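Local atomic coordinates of putative alpha-L-fucosidase (Bacteroides thetaiotaomicron, PDB entry 4H41), a protein that probably hydrolyses alpha-L-fucosyl linkages in host glycans as a TIM-barrel hydrolase. Residues B[141-146]-B[181-186]; B[80-83]-B[89-92]; B[288-293]-B[334-339]. One frame throughout, in Å; residues are numbered along the deposited sequence.

Contact 1: B[141-146]-B[181-186]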
loop_
_atom_site.group_PDB
_atom_site.type_symbol
_atom_site.label_atom_id
_atom_site.label_comp_id
_atom_site.label_asym_id
_atom_site.label_seq_id
_atom_site.Cartn_x
_atom_site.Cartn_y
_atom_site.Cartn_z
ATOM N N TYR B 141 0.087 -4.576 37.350
ATOM C CA TYR B 141 -1.365 -4.520 37.514
ATOM C C TYR B 141 -2.069 -5.329 36.452
ATOM O O TYR B 141 -3.034 -6.012 36.765
ATOM C CB TYR B 141 -1.861 -3.076 37.455
ATOM C CG TYR B 141 -1.337 -2.253 38.598
ATOM C CD1 TYR B 141 -2.003 -2.218 39.821
ATOM C CD2 TYR B 141 -0.142 -1.560 38.488
ATOM C CE1 TYR B 141 -1.517 -1.466 40.887
ATOM C CE2 TYR B 141 0.366 -0.822 39.549
ATOM C CZ TYR B 141 -0.321 -0.781 40.753
ATOM O OH TYR B 141 0.186 -0.052 41.802
ATOM N N VAL B 142 -1.592 -5.262 35.196
ATOM C CA VAL B 142 -2.198 -5.994 34.082
ATOM C C VAL B 142 -2.111 -7.493 34.318
ATOM O O VAL B 142 -3.123 -8.185 34.178
ATOM C CB VAL B 142 -1.576 -5.586 32.725
ATOM C CG1 VAL B 142 -1.967 -6.559 31.599
ATOM C CG2 VAL B 142 -1.971 -4.146 32.351
ATOM N N ILE B 143 -0.910 -8.006 34.609
ATOM C CA ILE B 143 -0.743 -9.429 34.889
ATOM C C ILE B 143 -1.699 -9.873 36.009
ATOM O O ILE B 143 -2.375 -10.877 35.846
ATOM C CB ILE B 143 0.734 -9.757 35.224
ATOM C CG1 ILE B 143 1.633 -9.526 33.972
ATOM C CG2 ILE B 143 0.898 -11.219 35.739
ATOM C CD1 ILE B 143 3.178 -9.353 34.307
ATOM N N ASP B 144 -1.763 -9.136 37.110
ATOM C CA ASP B 144 -2.616 -9.487 38.261
ATOM C C ASP B 144 -4.107 -9.577 37.866
ATOM O O ASP B 144 -4.746 -10.598 38.108
ATOM C CB ASP B 144 -2.445 -8.473 39.378
ATOM C CG ASP B 144 -3.476 -8.637 40.497
ATOM O OD1 ASP B 144 -3.486 -9.719 41.142
ATOM O OD2 ASP B 144 -4.344 -7.721 40.655
ATOM N N GLU B 145 -4.618 -8.576 37.163
ATOM C CA GLU B 145 -6.059 -8.554 36.838
ATOM C C GLU B 145 -6.403 -9.559 35.746
ATOM O O GLU B 145 -7.442 -10.206 35.814
ATOM C CB GLU B 145 -6.548 -7.121 36.489
ATOM C CG GLU B 145 -6.021 -6.558 35.201
ATOM C CD GLU B 145 -6.445 -5.147 34.842
ATOM O OE1 GLU B 145 -6.879 -4.374 35.723
ATOM O OE2 GLU B 145 -6.281 -4.802 33.654
ATOM N N VAL B 146 -5.513 -9.745 34.786
ATOM C CA VAL B 146 -5.732 -10.674 33.698
ATOM C C VAL B 146 -5.725 -12.133 34.188
ATOM O O VAL B 146 -6.524 -12.921 33.704
ATOM C CB VAL B 146 -4.708 -10.393 32.575
ATOM C CG1 VAL B 146 -4.488 -11.592 31.700
ATOM C CG2 VAL B 146 -5.183 -9.188 31.767
ATOM N N GLY B 181 8.733 -11.829 33.548
ATOM C CA GLY B 181 8.689 -13.289 33.494
ATOM C C GLY B 181 8.387 -13.923 34.825
ATOM O O GLY B 181 7.585 -14.854 34.900
ATOM N N LYS B 182 9.017 -13.428 35.891
ATOM C CA LYS B 182 8.781 -13.989 37.233
ATOM C C LYS B 182 7.325 -13.809 37.663
ATOM O O LYS B 182 6.742 -14.737 38.223
ATOM C CB LYS B 182 9.702 -13.341 38.264
ATOM C CG LYS B 182 9.477 -13.913 39.671
ATOM C CD LYS B 182 10.543 -13.559 40.645
ATOM C CE LYS B 182 10.114 -13.885 42.083
ATOM N NZ LYS B 182 9.889 -15.347 42.267
ATOM N N GLN B 183 6.753 -12.620 37.463
ATOM C CA GLN B 183 5.362 -12.396 37.881
ATOM C C GLN B 183 4.409 -13.272 37.089
ATOM O O GLN B 183 3.515 -13.870 37.653
ATOM C CB GLN B 183 4.958 -10.947 37.759
ATOM C CG GLN B 183 3.664 -10.671 38.532
ATOM C CD GLN B 183 3.131 -9.301 38.291
ATOM O OE1 GLN B 183 3.780 -8.482 37.642
ATOM N NE2 GLN B 183 1.883 -9.063 38.712
ATOM N N CYS B 184 4.619 -13.382 35.783
ATOM C CA CYS B 184 3.801 -14.265 34.940
ATOM C C CYS B 184 3.836 -15.708 35.449
ATOM O O CYS B 184 2.803 -16.374 35.574
ATOM C CB CYS B 184 4.291 -14.192 33.499
ATOM S SG CYS B 184 3.941 -12.611 32.710
ATOM N N LYS B 185 5.020 -16.208 35.695
ATOM C CA LYS B 185 5.181 -17.591 36.124
ATOM C C LYS B 185 4.613 -17.835 37.512
ATOM O O LYS B 185 3.944 -18.840 37.721
ATOM C CB LYS B 185 6.657 -17.998 36.101
ATOM C CG LYS B 185 7.124 -18.226 34.668
ATOM C CD LYS B 185 8.250 -19.167 34.549
ATOM C CE LYS B 185 8.488 -19.560 33.105
ATOM N NZ LYS B 185 7.637 -20.701 32.704
ATOM N N ASP B 186 4.880 -16.932 38.438
ATOM C CA ASP B 186 4.376 -17.054 39.818
ATOM C C ASP B 186 2.863 -17.060 39.872
ATOM O O ASP B 186 2.291 -17.926 40.523
ATOM C CB ASP B 186 4.879 -15.892 40.684
ATOM C CG ASP B 186 6.327 -15.991 41.122
ATOM O OD1 ASP B 186 6.934 -17.063 40.944
ATOM O OD2 ASP B 186 6.854 -14.988 41.651
#
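Two successive outer helices of a parallel (beta/alpha)8 barrel, 136-151 and 173-187, meet where I143 packs against Q183 and C184. The Q183 side chain is fully extended, with CG anti to the backbone N (chi1 -165°), and this carries its flat amide across to the other helix, where it comes up against the branched part of I143. Both ends of the amide touch the isoleucine: Q183 OE1 is 3.5 Å from I143 CD1, and Q183 NE2 is 3.7 Å from I143 CB. The two side chains cross obliquely, and I143 CG2 lies 3.9 Å from Q183 CD. I143 CG1 is set beside its own backbone N, and the methyl beyond it turns to the thiol of C184, the residue after Q183, I143 CD1 to C184 SG at 3.7 Å. In the barrel, the segments run almost parallel, their axes 10.1 Å apart at an angle of 11°, as expected of helices that each follow a neighbouring strand. Strand 157-162 passes beneath the pair, and its W160 touches both I143 and C184. The polar end of Q183 is held by K140 O, which bonds NE2 and so ties the amide to the preceding turn of helix 136-151. Were the amide lost, as with an alanine here, K140 O would probably lose this interhelical bond and I143 CB and CG2 their cover. On the outer side of helix 173-187, K182 NZ forms a salt bridge of 3.1 Å to the syn lone pair of D186 OD2, one turn further on.

Contact 2: B[80-83]-B[89-92]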
loop_
_atom_site.group_PDB
_atom_site.type_symbol
_atom_site.label_atom_id
_atom_site.label_comp_id
_atom_site.label_asym_id
_atom_site.label_seq_id
_atom_site.Cartn_x
_atom_site.Cartn_y
_atom_site.Cartn_z
ATOM N N LYS B 80 -2.763 4.282 24.763
ATOM C CA LYS B 80 -4.144 4.377 25.295
ATOM C C LYS B 80 -5.125 3.355 24.701
ATOM O O LYS B 80 -6.268 3.302 25.132
ATOM C CB LYS B 80 -4.685 5.782 25.137
ATOM C CG LYS B 80 -3.928 6.748 26.048
ATOM C CD LYS B 80 -4.582 8.128 26.132
ATOM C CE LYS B 80 -4.020 8.909 27.288
ATOM N NZ LYS B 80 -4.674 10.235 27.440
ATOM N N PHE B 81 -4.675 2.506 23.801
ATOM C CA PHE B 81 -5.534 1.471 23.211
ATOM C C PHE B 81 -5.372 0.166 23.984
ATOM O O PHE B 81 -4.270 -0.165 24.423
ATOM C CB PHE B 81 -5.227 1.280 21.728
ATOM C CG PHE B 81 -5.735 2.418 20.890
ATOM C CD1 PHE B 81 -7.050 2.445 20.456
ATOM C CD2 PHE B 81 -4.936 3.519 20.636
ATOM C CE1 PHE B 81 -7.551 3.542 19.763
ATOM C CE2 PHE B 81 -5.415 4.586 19.869
ATOM C CZ PHE B 81 -6.744 4.635 19.518
HETATM N N MSE B 82 -6.483 -0.567 24.170
HETATM C CA MSE B 82 -6.476 -1.831 24.884
HETATM C C MSE B 82 -7.366 -2.851 24.179
HETATM O O MSE B 82 -8.241 -2.509 23.387
HETATM C CB MSE B 82 -6.894 -1.657 26.344
HETATM C CG MSE B 82 -8.332 -1.222 26.505
HETATM SE SE MSE B 82 -8.833 -0.846 28.355
HETATM C CE MSE B 82 -8.168 0.894 28.499
ATOM N N THR B 83 -7.130 -4.116 24.511
ATOM C CA THR B 83 -7.821 -5.260 23.916
ATOM C C THR B 83 -8.908 -5.840 24.796
ATOM O O THR B 83 -9.597 -6.763 24.366
ATOM C CB THR B 83 -6.799 -6.368 23.616
ATOM O OG1 THR B 83 -6.218 -6.838 24.826
ATOM C CG2 THR B 83 -5.744 -5.934 22.637
ATOM N N LEU B 89 -6.162 0.050 33.387
ATOM C CA LEU B 89 -5.861 0.950 32.275
ATOM C C LEU B 89 -6.974 1.981 32.077
ATOM O O LEU B 89 -6.682 3.126 31.764
ATOM C CB LEU B 89 -5.614 0.169 30.984
ATOM C CG LEU B 89 -4.384 -0.767 30.982
ATOM C CD1 LEU B 89 -4.329 -1.588 29.726
ATOM C CD2 LEU B 89 -3.069 0.016 31.154
ATOM N N LEU B 90 -8.226 1.618 32.364
ATOM C CA LEU B 90 -9.322 2.585 32.286
ATOM C C LEU B 90 -9.140 3.691 33.333
ATOM O O LEU B 90 -9.371 4.866 33.030
ATOM C CB LEU B 90 -10.672 1.891 32.472
ATOM C CG LEU B 90 -11.123 1.064 31.270
ATOM C CD1 LEU B 90 -12.260 0.119 31.672
ATOM C CD2 LEU B 90 -11.552 1.970 30.097
ATOM N N LYS B 91 -8.671 3.345 34.539
ATOM C CA LYS B 91 -8.400 4.348 35.580
ATOM C C LYS B 91 -7.243 5.264 35.187
ATOM O O LYS B 91 -7.235 6.419 35.589
ATOM C CB LYS B 91 -8.092 3.706 36.941
ATOM C CG LYS B 91 -9.301 3.102 37.620
ATOM C CD LYS B 91 -8.936 2.359 38.934
ATOM C CE LYS B 91 -9.333 0.895 38.905
ATOM N NZ LYS B 91 -9.212 0.234 40.230
ATOM N N LYS B 92 -6.317 4.780 34.362
ATOM C CA LYS B 92 -5.186 5.565 33.867
ATOM C C LYS B 92 -5.556 6.421 32.623
ATOM O O LYS B 92 -4.676 7.062 32.069
ATOM C CB LYS B 92 -3.985 4.639 33.548
ATOM C CG LYS B 92 -3.404 3.936 34.786
ATOM C CD LYS B 92 -2.565 4.898 35.640
ATOM C CE LYS B 92 -2.371 4.439 37.059
ATOM N NZ LYS B 92 -1.532 5.399 37.823
#
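S86 OG has two partners, the backbone N of L89 and E145 OE2 of helix 136-151; the turn it holds presents L89 and L90 to the side chain of M82. The contact itself is apolar. M82, a selenomethionine in this crystal, points at the short helix and ends in a methyl lodged against both leucines, with M82 CE 3.6 Å from L89 CB and 3.9 Å from L90 CD2. Its CG sits between the backbone N and the carbonyl carbon (chi1 66°), and a bend at chi3 of 82° turns CE away from the line of the chain. M82 runs past L89 in the opposite sense but crosses L90 at about a right angle, and its selenium also nears L90, M82 SE to L90 CG at 4.2 Å. Strand 81-82 is one arm of a small beta hairpin with strand 77-78, and helix 87-91 follows it in the long connection between barrel strand 70-73 and helix 101-111. The methionine thus joins hairpin to helix within one beta-alpha loop of the TIM barrel, with C94 and P97 packing on it as well. The two residues before M82 face a partner: K80 NZ makes a salt bridge with D250 of the second subunit, and F81 packs on M295 of the same subunit.

Contact 3: B[288-293]-B[334-339]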
loop_
_atom_site.group_PDB
_atom_site.type_symbol
_atom_site.label_atom_id
_atom_site.label_comp_id
_atom_site.label_asym_id
_atom_site.label_seq_id
_atom_site.Cartn_x
_atom_site.Cartn_y
_atom_site.Cartn_z
ATOM N N ILE B 288 4.904 -11.642 1.933
ATOM C CA ILE B 288 6.211 -12.041 1.425
ATOM C C ILE B 288 6.098 -12.955 0.214
ATOM O O ILE B 288 5.139 -13.705 0.045
ATOM C CB ILE B 288 7.028 -12.722 2.575
ATOM C CG1 ILE B 288 8.532 -12.668 2.308
ATOM C CG2 ILE B 288 6.569 -14.144 2.833
ATOM C CD1 ILE B 288 9.373 -13.082 3.524
ATOM N N LYS B 289 7.140 -12.927 -0.616
ATOM C CA LYS B 289 7.342 -13.904 -1.666
ATOM C C LYS B 289 7.548 -15.300 -1.008
ATOM O O LYS B 289 8.407 -15.464 -0.136
ATOM C CB LYS B 289 8.574 -13.526 -2.524
ATOM C CG LYS B 289 8.951 -14.593 -3.533
ATOM C CD LYS B 289 10.157 -14.191 -4.393
ATOM C CE LYS B 289 9.889 -13.106 -5.368
ATOM N NZ LYS B 289 11.049 -12.968 -6.309
ATOM N N PHE B 290 6.735 -16.277 -1.403
ATOM C CA PHE B 290 6.807 -17.620 -0.844
ATOM C C PHE B 290 8.247 -18.160 -0.757
ATOM O O PHE B 290 8.648 -18.675 0.289
ATOM C CB PHE B 290 5.965 -18.603 -1.661
ATOM C CG PHE B 290 6.193 -20.020 -1.180
ATOM C CD1 PHE B 290 5.894 -20.385 0.127
ATOM C CD2 PHE B 290 6.857 -20.933 -1.976
ATOM C CE1 PHE B 290 6.180 -21.676 0.588
ATOM C CE2 PHE B 290 7.187 -22.200 -1.493
ATOM C CZ PHE B 290 6.808 -22.569 -0.232
ATOM N N ASP B 291 9.023 -18.039 -1.827
ATOM C CA ASP B 291 10.402 -18.598 -1.802
ATOM C C ASP B 291 11.256 -17.985 -0.726
ATOM O O ASP B 291 12.081 -18.677 -0.153
ATOM C CB ASP B 291 11.123 -18.494 -3.154
ATOM C CG ASP B 291 10.873 -19.680 -4.078
ATOM O OD1 ASP B 291 10.326 -20.708 -3.601
ATOM O OD2 ASP B 291 11.339 -19.631 -5.242
ATOM N N LYS B 292 10.996 -16.723 -0.346
ATOM C CA LYS B 292 11.751 -16.132 0.765
ATOM C C LYS B 292 11.342 -16.769 2.080
ATOM O O LYS B 292 12.212 -17.092 2.910
ATOM C CB LYS B 292 11.552 -14.622 0.826
ATOM C CG LYS B 292 12.198 -13.889 -0.347
ATOM C CD LYS B 292 11.820 -12.412 -0.353
ATOM C CE LYS B 292 12.400 -11.699 -1.569
ATOM N NZ LYS B 292 12.096 -10.242 -1.497
ATOM N N LEU B 293 10.030 -16.957 2.292
ATOM C CA LEU B 293 9.530 -17.601 3.509
ATOM C C LEU B 293 10.093 -19.040 3.568
ATOM O O LEU B 293 10.543 -19.510 4.621
ATOM C CB LEU B 293 8.008 -17.635 3.531
ATOM C CG LEU B 293 7.395 -18.278 4.783
ATOM C CD1 LEU B 293 7.827 -17.605 6.052
ATOM C CD2 LEU B 293 5.874 -18.238 4.737
ATOM N N ARG B 334 0.717 -24.530 1.315
ATOM C CA ARG B 334 0.086 -25.844 1.368
ATOM C C ARG B 334 0.645 -26.798 0.351
ATOM O O ARG B 334 0.726 -28.005 0.617
ATOM C CB ARG B 334 -1.435 -25.735 1.152
ATOM C CG ARG B 334 -2.170 -25.144 2.346
ATOM C CD ARG B 334 -3.590 -25.627 2.424
ATOM N NE ARG B 334 -4.317 -25.274 1.212
ATOM C CZ ARG B 334 -4.739 -26.120 0.273
ATOM N NH1 ARG B 334 -4.498 -27.423 0.378
ATOM N NH2 ARG B 334 -5.417 -25.673 -0.770
ATOM N N GLU B 335 0.986 -26.292 -0.844
ATOM C CA GLU B 335 1.562 -27.146 -1.865
ATOM C C GLU B 335 2.951 -27.687 -1.451
ATOM O O GLU B 335 3.232 -28.872 -1.563
ATOM C CB GLU B 335 1.660 -26.372 -3.201
ATOM C CG GLU B 335 0.300 -26.263 -3.847
ATOM C CD GLU B 335 0.215 -25.433 -5.112
ATOM O OE1 GLU B 335 1.243 -24.828 -5.487
ATOM O OE2 GLU B 335 -0.907 -25.280 -5.650
ATOM N N TYR B 336 3.790 -26.834 -0.922
ATOM C CA TYR B 336 5.142 -27.203 -0.476
ATOM C C TYR B 336 5.128 -28.156 0.688
ATOM O O TYR B 336 5.967 -29.054 0.723
ATOM C CB TYR B 336 5.903 -25.920 -0.120
ATOM C CG TYR B 336 7.286 -26.127 0.451
ATOM C CD1 TYR B 336 8.378 -26.377 -0.375
ATOM C CD2 TYR B 336 7.505 -26.094 1.822
ATOM C CE1 TYR B 336 9.658 -26.562 0.157
ATOM C CE2 TYR B 336 8.777 -26.312 2.363
ATOM C CZ TYR B 336 9.852 -26.485 1.529
ATOM O OH TYR B 336 11.086 -26.662 2.110
ATOM N N PHE B 337 4.160 -28.008 1.611
ATOM C CA PHE B 337 4.039 -28.838 2.786
ATOM C C PHE B 337 3.036 -29.969 2.630
ATOM O O PHE B 337 2.830 -30.703 3.588
ATOM C CB PHE B 337 3.677 -27.975 3.997
ATOM C CG PHE B 337 4.888 -27.250 4.531
ATOM C CD1 PHE B 337 5.969 -27.961 5.047
ATOM C CD2 PHE B 337 4.922 -25.876 4.586
ATOM C CE1 PHE B 337 7.079 -27.294 5.584
ATOM C CE2 PHE B 337 6.057 -25.203 5.072
ATOM C CZ PHE B 337 7.136 -25.916 5.552
ATOM N N GLU B 338 2.443 -30.123 1.455
ATOM C CA GLU B 338 1.487 -31.170 1.110
ATOM C C GLU B 338 0.341 -31.215 2.126
ATOM O O GLU B 338 -0.041 -32.271 2.615
ATOM C CB GLU B 338 2.201 -32.527 0.970
ATOM C CG GLU B 338 3.162 -32.503 -0.193
ATOM C CD GLU B 338 3.656 -33.882 -0.571
ATOM O OE1 GLU B 338 4.131 -34.609 0.323
ATOM O OE2 GLU B 338 3.563 -34.238 -1.765
ATOM N N ILE B 339 -0.212 -30.031 2.424
ATOM C CA ILE B 339 -1.321 -29.902 3.375
ATOM C C ILE B 339 -2.614 -29.937 2.598
ATOM O O ILE B 339 -2.826 -29.090 1.720
ATOM C CB ILE B 339 -1.178 -28.603 4.195
ATOM C CG1 ILE B 339 0.125 -28.625 5.031
ATOM C CG2 ILE B 339 -2.410 -28.411 5.098
ATOM C CD1 ILE B 339 0.478 -27.320 5.660
#
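F290 drives the tip of its ring into the base of the Y336 side chain, and almost all the close packing of this contact is gathered there. F290 CZ comes within 3.5 Å of Y336 CB and 3.7 Å of Y336 CG, the latter lying in the plane of the phenylalanine ring at its edge. In both residues CG is anti to the backbone N (chi1 173° in F290, much the same in Y336), which sends each ring out from its own helix toward the other. The rings form an offset edge-to-face pair, the edge of F290 toward the face of Y336, with centroids 5.7 Å apart and planes at 63°. Y336 CD2 lies 3.6 Å above the plane of the F337 ring, over its centre. The pair bridges helix 290-302, which leads into the last barrel strand, 307-310, and the closing helix 324-337 of the TIM barrel; L329 and R332 of the latter also touch F290. The phenolic end of Y336 leaves the contact to bond the backbone N of N30 in the N-terminal arm. Away from the rings the segments diverge. The solvent side is the one around the exposed E338, where the helix ends in a Schellman motif and the R334 guanidinium folds back onto the terminus, NH1 giving I339 O a bond of 2.7 Å that is bent to 144° at the hydrogen. The F290 end, with K289 at the N-cap position of helix 290-302, is covered instead by the third subunit, whose N50 OD1 bonds the backbone N of F290.

From the N terminus the contacts follow one another in series, neither nesting nor crossing. Contact 2 closes first, a short loop of five residues after the second barrel strand. Contact 1 then spans 34 residues, strand 157-162 among them, to join two consecutive outer helices. Contact 3 closes last, over 40 residues that include the final strand, and ties helices 290-302 and 324-337, the last two long ones, together. Contacts 1 and 2 share a side of the barrel, centres about 17 Å apart, and E145 of contact 1 bonds Y88 in the loop that contact 2 closes. Contact 3 lies on the opposite side, its centre about 37 Å from that of contact 1 and about 39 Å from that of contact 2; like contact 2 it meets a neighbouring subunit.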